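Local coordinates for D-aminopeptidase (Burkholderia sp. LK4, PDB 5TZB), which probably removes N-terminal beta-amino acid residues from peptides, as a beta-aminopeptidase of peptidase family S58 with an Ntn-hydrolase-like fold, at residues G36-A40 with I41-P45; Y113-T116 with H117-G120. One frame throughout, in Å; residues are numbered along the deposited sequence.

Interaction 1 of 2, residues G36-A40 with I41-P45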
ATOM      1  N   GLY C  36      26.044 -17.878   9.571  1.00 25.17           N
ATOM      2  CA  GLY C  36      27.075 -18.037   8.562  1.00 24.77           C
ATOM      3  C   GLY C  36      28.434 -17.764   9.189  1.00 26.28           C
ATOM      4  O   GLY C  36      28.531 -17.480  10.394  1.00 25.68           O
ATOM      5  N   ARG C  37      29.472 -17.831   8.362  1.00 27.37           N
ATOM      6  CA  ARG C  37      30.857 -17.744   8.806  1.00 29.37           C
ATOM      7  C   ARG C  37      31.195 -16.480   9.611  1.00 27.57           C
ATOM      8  O   ARG C  37      31.837 -16.556  10.659  1.00 25.89           O
ATOM      9  CB  ARG C  37      31.780 -17.809   7.596  1.00 31.04           C
ATOM     10  CG  ARG C  37      33.244 -17.604   7.938  1.00 34.91           C
ATOM     11  CD  ARG C  37      34.108 -17.862   6.722  1.00 38.04           C
ATOM     12  NE  ARG C  37      35.441 -17.290   6.891  1.00 41.57           N
ATOM     13  CZ  ARG C  37      36.297 -17.086   5.894  1.00 43.27           C
ATOM     14  NH1 ARG C  37      35.940 -17.358   4.643  1.00 42.56           N
ATOM     15  NH2 ARG C  37      37.495 -16.571   6.146  1.00 44.98           N
ATOM     16  N   PHE C  38      30.779 -15.318   9.116  1.00 26.50           N
ATOM     17  CA  PHE C  38      31.092 -14.074   9.818  1.00 27.69           C
ATOM     18  C   PHE C  38      29.981 -13.653  10.779  1.00 26.03           C
ATOM     19  O   PHE C  38      30.164 -12.728  11.584  1.00 25.01           O
ATOM     20  CB  PHE C  38      31.359 -12.939   8.819  1.00 29.39           C
ATOM     21  CG  PHE C  38      32.416 -13.256   7.802  1.00 30.78           C
ATOM     22  CD1 PHE C  38      33.725 -13.472   8.196  1.00 31.78           C
ATOM     23  CD2 PHE C  38      32.103 -13.310   6.452  1.00 31.22           C
ATOM     24  CE1 PHE C  38      34.704 -13.758   7.259  1.00 32.48           C
ATOM     25  CE2 PHE C  38      33.074 -13.598   5.508  1.00 31.83           C
ATOM     26  CZ  PHE C  38      34.380 -13.822   5.915  1.00 31.74           C
ATOM     27  N   ASN C  39      28.856 -14.368  10.718  1.00 24.80           N
ATOM     28  CA  ASN C  39      27.629 -13.947  11.384  1.00 23.62           C
ATOM     29  C   ASN C  39      27.356 -12.479  11.077  1.00 22.64           C
ATOM     30  O   ASN C  39      27.313 -11.639  11.983  1.00 22.22           O
ATOM     31  CB  ASN C  39      27.697 -14.182  12.896  1.00 23.47           C
ATOM     32  CG  ASN C  39      26.331 -14.055  13.553  1.00 23.84           C
ATOM     33  OD1 ASN C  39      25.304 -14.080  12.868  1.00 23.49           O
ATOM     34  ND2 ASN C  39      26.310 -13.924  14.874  1.00 25.15           N
ATOM     35  N   ALA C  40      27.229 -12.173   9.785  1.00 22.06           N
ATOM     36  CA  ALA C  40      27.077 -10.799   9.323  1.00 21.45           C
ATOM     37  C   ALA C  40      26.430 -10.792   7.949  1.00 20.63           C
ATOM     38  O   ALA C  40      26.353 -11.828   7.293  1.00 20.41           O
ATOM     39  CB  ALA C  40      28.436 -10.087   9.295  1.00 21.35           C
ATOM     40  N   ILE C  41      25.974  -9.626   7.504  1.00 20.19           N
ATOM     41  CA  ILE C  41      25.319  -9.518   6.204  1.00 19.50           C
ATOM     42  C   ILE C  41      26.296  -9.905   5.081  1.00 20.31           C
ATOM     43  O   ILE C  41      25.884 -10.350   4.009  1.00 21.08           O
ATOM     44  CB  ILE C  41      24.753  -8.084   5.979  1.00 19.05           C
ATOM     45  CG1 ILE C  41      23.775  -8.052   4.789  1.00 19.03           C
ATOM     46  CG2 ILE C  41      25.884  -7.080   5.819  1.00 19.48           C
ATOM     47  CD1 ILE C  41      22.970  -6.768   4.683  1.00 18.54           C
ATOM     48  N   THR C  42      27.586  -9.793   5.365  1.00 21.67           N
ATOM     49  CA  THR C  42      28.634 -10.142   4.409  1.00 22.20           C
ATOM     50  C   THR C  42      28.747 -11.655   4.155  1.00 21.50           C
ATOM     51  O   THR C  42      29.486 -12.088   3.272  1.00 20.42           O
ATOM     52  CB  THR C  42      29.986  -9.581   4.876  1.00 22.83           C
ATOM     53  OG1 THR C  42      30.222  -9.946   6.240  1.00 23.34           O
ATOM     54  CG2 THR C  42      29.962  -8.065   4.780  1.00 23.26           C
ATOM     55  N   ASP C  43      27.994 -12.453   4.908  1.00 22.15           N
ATOM     56  CA  ASP C  43      27.891 -13.885   4.631  1.00 22.02           C
ATOM     57  C   ASP C  43      27.116 -14.139   3.331  1.00 22.11           C
ATOM     58  O   ASP C  43      27.259 -15.190   2.712  1.00 21.85           O
ATOM     59  CB  ASP C  43      27.219 -14.609   5.793  1.00 21.53           C
ATOM     60  CG  ASP C  43      28.161 -14.821   6.969  1.00 23.82           C
ATOM     61  OD1 ASP C  43      29.372 -15.037   6.744  1.00 25.05           O
ATOM     62  OD2 ASP C  43      27.697 -14.750   8.125  1.00 23.73           O
ATOM     63  N   VAL C  44      26.313 -13.163   2.903  1.00 22.18           N
ATOM     64  CA  VAL C  44      25.729 -13.195   1.567  1.00 21.45           C
ATOM     65  C   VAL C  44      26.852 -12.836   0.603  1.00 21.95           C
ATOM     66  O   VAL C  44      27.331 -11.706   0.604  1.00 22.33           O
ATOM     67  CB  VAL C  44      24.538 -12.214   1.425  1.00 20.74           C
ATOM     68  CG1 VAL C  44      23.955 -12.227   0.001  1.00 20.18           C
ATOM     69  CG2 VAL C  44      23.452 -12.545   2.451  1.00 20.98           C
ATOM     70  N   PRO C  45      27.280 -13.802  -0.227  1.00 23.08           N
ATOM     71  CA  PRO C  45      28.485 -13.603  -1.045  1.00 22.24           C
ATOM     72  C   PRO C  45      28.424 -12.347  -1.919  1.00 21.33           C
ATOM     73  O   PRO C  45      27.409 -12.093  -2.572  1.00 20.24           O
ATOM     74  CB  PRO C  45      28.535 -14.872  -1.909  1.00 22.81           C
ATOM     75  CG  PRO C  45      27.789 -15.900  -1.114  1.00 22.87           C
ATOM     76  CD  PRO C  45      26.669 -15.124  -0.461  1.00 22.69           C
TER

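Interaction 2 of 2, residues Y113-T116 with H117-G120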
ATOM      1  N   TYR C 113      23.529   4.308   5.209  1.00 18.89           N
ATOM      2  CA  TYR C 113      22.913   4.756   6.451  1.00 19.31           C
ATOM      3  C   TYR C 113      23.611   6.019   6.944  1.00 21.48           C
ATOM      4  O   TYR C 113      24.839   6.067   6.936  1.00 23.72           O
ATOM      5  CB  TYR C 113      23.039   3.703   7.551  1.00 19.01           C
ATOM      6  CG  TYR C 113      22.359   2.370   7.353  1.00 18.25           C
ATOM      7  CD1 TYR C 113      21.447   2.154   6.333  1.00 18.13           C
ATOM      8  CD2 TYR C 113      22.633   1.320   8.224  1.00 18.64           C
ATOM      9  CE1 TYR C 113      20.829   0.912   6.183  1.00 18.34           C
ATOM     10  CE2 TYR C 113      22.024   0.092   8.085  1.00 18.99           C
ATOM     11  CZ  TYR C 113      21.129  -0.109   7.071  1.00 19.74           C
ATOM     12  OH  TYR C 113      20.533  -1.343   6.955  1.00 22.06           O
ATOM     13  N   THR C 114      22.863   7.012   7.421  1.00 20.89           N
ATOM     14  CA  THR C 114      23.494   8.160   8.077  1.00 20.98           C
ATOM     15  C   THR C 114      22.503   8.812   9.059  1.00 16.91           C
ATOM     16  O   THR C 114      21.529   8.187   9.436  1.00 16.46           O
ATOM     17  CB  THR C 114      24.011   9.178   7.038  1.00 21.15           C
ATOM     18  OG1 THR C 114      24.803  10.183   7.684  1.00 22.53           O
ATOM     19  CG2 THR C 114      22.871   9.816   6.273  1.00 16.81           C
ATOM     20  N   ASN C 115      22.752  10.048   9.492  1.00 17.41           N
ATOM     21  CA  ASN C 115      21.805  10.742  10.367  1.00 20.34           C
ATOM     22  C   ASN C 115      20.749  11.505   9.560  1.00 20.57           C
ATOM     23  O   ASN C 115      20.932  11.719   8.364  1.00 19.77           O
ATOM     24  CB  ASN C 115      22.530  11.702  11.308  1.00 21.09           C
ATOM     25  CG  ASN C 115      23.128  12.888  10.573  1.00 22.00           C
ATOM     26  OD1 ASN C 115      22.418  13.832  10.219  1.00 22.62           O
ATOM     27  ND2 ASN C 115      24.438  12.859  10.361  1.00 21.60           N
ATOM     28  N   THR C 116      19.670  11.926  10.226  1.00 20.15           N
ATOM     29  CA  THR C 116      18.503  12.510   9.556  1.00 19.37           C
ATOM     30  C   THR C 116      18.796  13.751   8.709  1.00 19.11           C
ATOM     31  O   THR C 116      18.166  13.955   7.672  1.00 19.17           O
ATOM     32  CB  THR C 116      17.397  12.884  10.574  1.00 20.57           C
ATOM     33  OG1 THR C 116      17.263  11.837  11.554  1.00 21.04           O
ATOM     34  CG2 THR C 116      16.066  13.094   9.850  1.00 20.02           C
ATOM     35  N   HIS C 117      19.724  14.589   9.151  1.00 18.54           N
ATOM     36  CA  HIS C 117      19.967  15.840   8.454  1.00 20.46           C
ATOM     37  C   HIS C 117      21.087  15.753   7.412  1.00 21.73           C
ATOM     38  O   HIS C 117      21.431  16.745   6.780  1.00 23.37           O
ATOM     39  CB  HIS C 117      20.249  16.944   9.474  1.00 20.87           C
ATOM     40  CG  HIS C 117      19.037  17.331  10.266  1.00 20.93           C
ATOM     41  ND1 HIS C 117      19.063  18.260  11.283  1.00 21.66           N
ATOM     42  CD2 HIS C 117      17.749  16.923  10.162  1.00 20.69           C
ATOM     43  CE1 HIS C 117      17.850  18.394  11.789  1.00 21.34           C
ATOM     44  NE2 HIS C 117      17.031  17.595  11.122  1.00 21.42           N
ATOM     45  N   SER C 118      21.619  14.559   7.206  1.00 20.97           N
ATOM     46  CA  SER C 118      22.691  14.368   6.242  1.00 20.63           C
ATOM     47  C   SER C 118      22.285  13.507   5.038  1.00 20.50           C
ATOM     48  O   SER C 118      23.115  13.226   4.166  1.00 21.55           O
ATOM     49  CB  SER C 118      23.905  13.735   6.943  1.00 20.15           C
ATOM     50  OG  SER C 118      24.405  14.574   7.967  1.00 20.60           O
ATOM     51  N   VAL C 119      21.027  13.080   4.991  1.00 18.87           N
ATOM     52  CA  VAL C 119      20.564  12.175   3.933  1.00 19.19           C
ATOM     53  C   VAL C 119      20.777  12.715   2.514  1.00 19.49           C
ATOM     54  O   VAL C 119      21.262  11.995   1.639  1.00 16.20           O
ATOM     55  CB  VAL C 119      19.077  11.823   4.121  1.00 18.63           C
ATOM     56  CG1 VAL C 119      18.499  11.100   2.856  1.00 16.60           C
ATOM     57  CG2 VAL C 119      18.904  10.963   5.380  1.00 18.49           C
ATOM     58  N   GLY C 120      20.426  13.977   2.289  1.00 19.31           N
ATOM     59  CA  GLY C 120      20.572  14.566   0.974  1.00 18.62           C
ATOM     60  C   GLY C 120      22.008  14.653   0.475  1.00 19.95           C
ATOM     61  O   GLY C 120      22.299  14.319  -0.687  1.00 18.88           O
TER
HETATM   62  O   HOH W   1      23.719  16.303  10.216  1.00 28.66           O

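Interaction 1 of 2, residues G36-A40 with I41-P45
Asp-43 turns its carboxylate back onto the backbone that runs into its own short 3-10 turn, and the amides of Phe-38 and Ala-40 close on it. OD1 of Asp-43 takes the N-H of Phe-38 at 2.8 Å on its syn lone pair, in a nearly straight bond of 173°. OD2 of Asp-43 is reached by the Ala-40 N at 3.1 Å from well above the carboxylate plane, and it also bonds to the hydroxyl of Ser-202. The backbone helps hold the group in place, since Asp-43 N donates to Ala-40 O at 3.0 Å across the turn.

With its CG anti to the carbonyl carbon (chi1 -54°), Phe-38 carries its ring beside the very N-H that Asp-43 binds. Its CD2 lies 3.2 Å from Asp-43 OD1; the ring and carboxylate planes are nearly parallel, 7° apart, but OD1 comes to the ring obliquely. The ring's CZ in turn sits over the guanidinium of Arg-37, at the end of an extended chain. Thr-42 lays OG1 3.5 Å from the CB of Ala-40, while that hydroxyl bonds to the carbonyl of Gly-176.

The whole is a loop with one 3-10 turn, 41-43, whose aspartate side chain takes up amides of the residues just before it. It leads into strand 48-56 and lies against strands 197-204, 213-220 and 260-266, with Ile-41 packing on Leu-217, Thr-263 and Ala-265.

Interaction 2 of 2, residues Y113-T116 with H117-G120
Asn-115 and Ser-118 close a type I beta turn at the junction of strand 111-115 and helix 119-129, a buried local contact in a beta-alpha-beta unit. The backbone bond of the turn runs from Ser-118 N to Asn-115 O at 3.1 Å. Over it lies an Asx turn: OD1 of Asn-115 accepts the N-H of His-117 at 3.0 Å, a bent bond of 131° whose donor is tilted 20° from the carbonyl plane. A chi1 of 69° puts CG of Asn-115 between the backbone N and the carbonyl carbon, which brings the amide over the turn.

At the other end of that amide, the main bond of Asn-115 ND2 goes to Thr-65 OG1, and Ser-118 OG gets a weak one at 2.9 Å. One water ties the two side chains again, donating to Asn-115 OD1 at 2.8 Å and accepting from Ser-118 OG at 2.9 Å. The amide is thus held at both its oxygen and its nitrogen, which should fix its rotation. At the helix side of the turn, Thr-114 CG2 lies 4.0 Å from Val-119 N and also meets the Val-119 CG2 methyl.

The second subunit covers part of the turn: His-117 NE2 bonds to Cys-141 N, and Thr-116 O to Arg-123, both of that neighbouring chain. Within the chain, Glu-147 bonds to Thr-116 OG1 and Val-145 touches both Thr-114 and Val-119. Strand 111-115 lies between strands 63-71, where Gly-66 O bonds Thr-114 OG1, and 144-148, and helix 119-129 starts from the turn.

Overall arrangement
The two contacts lie on opposite sides of the chain's centre, their centres 26 Å apart and their nearest atoms about 6 Å apart. Each is a short turn steadied by one side chain, a carboxylate in interaction 1 and a carboxamide in interaction 2. The first is partly buried and untouched by other subunits; the second is wholly buried, uses a water and meets the second subunit. The acid of the first serves as acceptor, whereas the amide of the second both gives and accepts. Strands 213-220 and 260-266 link them, since Ile-41 and the hydroxyl of Tyr-113 both reach Leu-217 and Thr-263, one by packing and the other by hydrogen bonds.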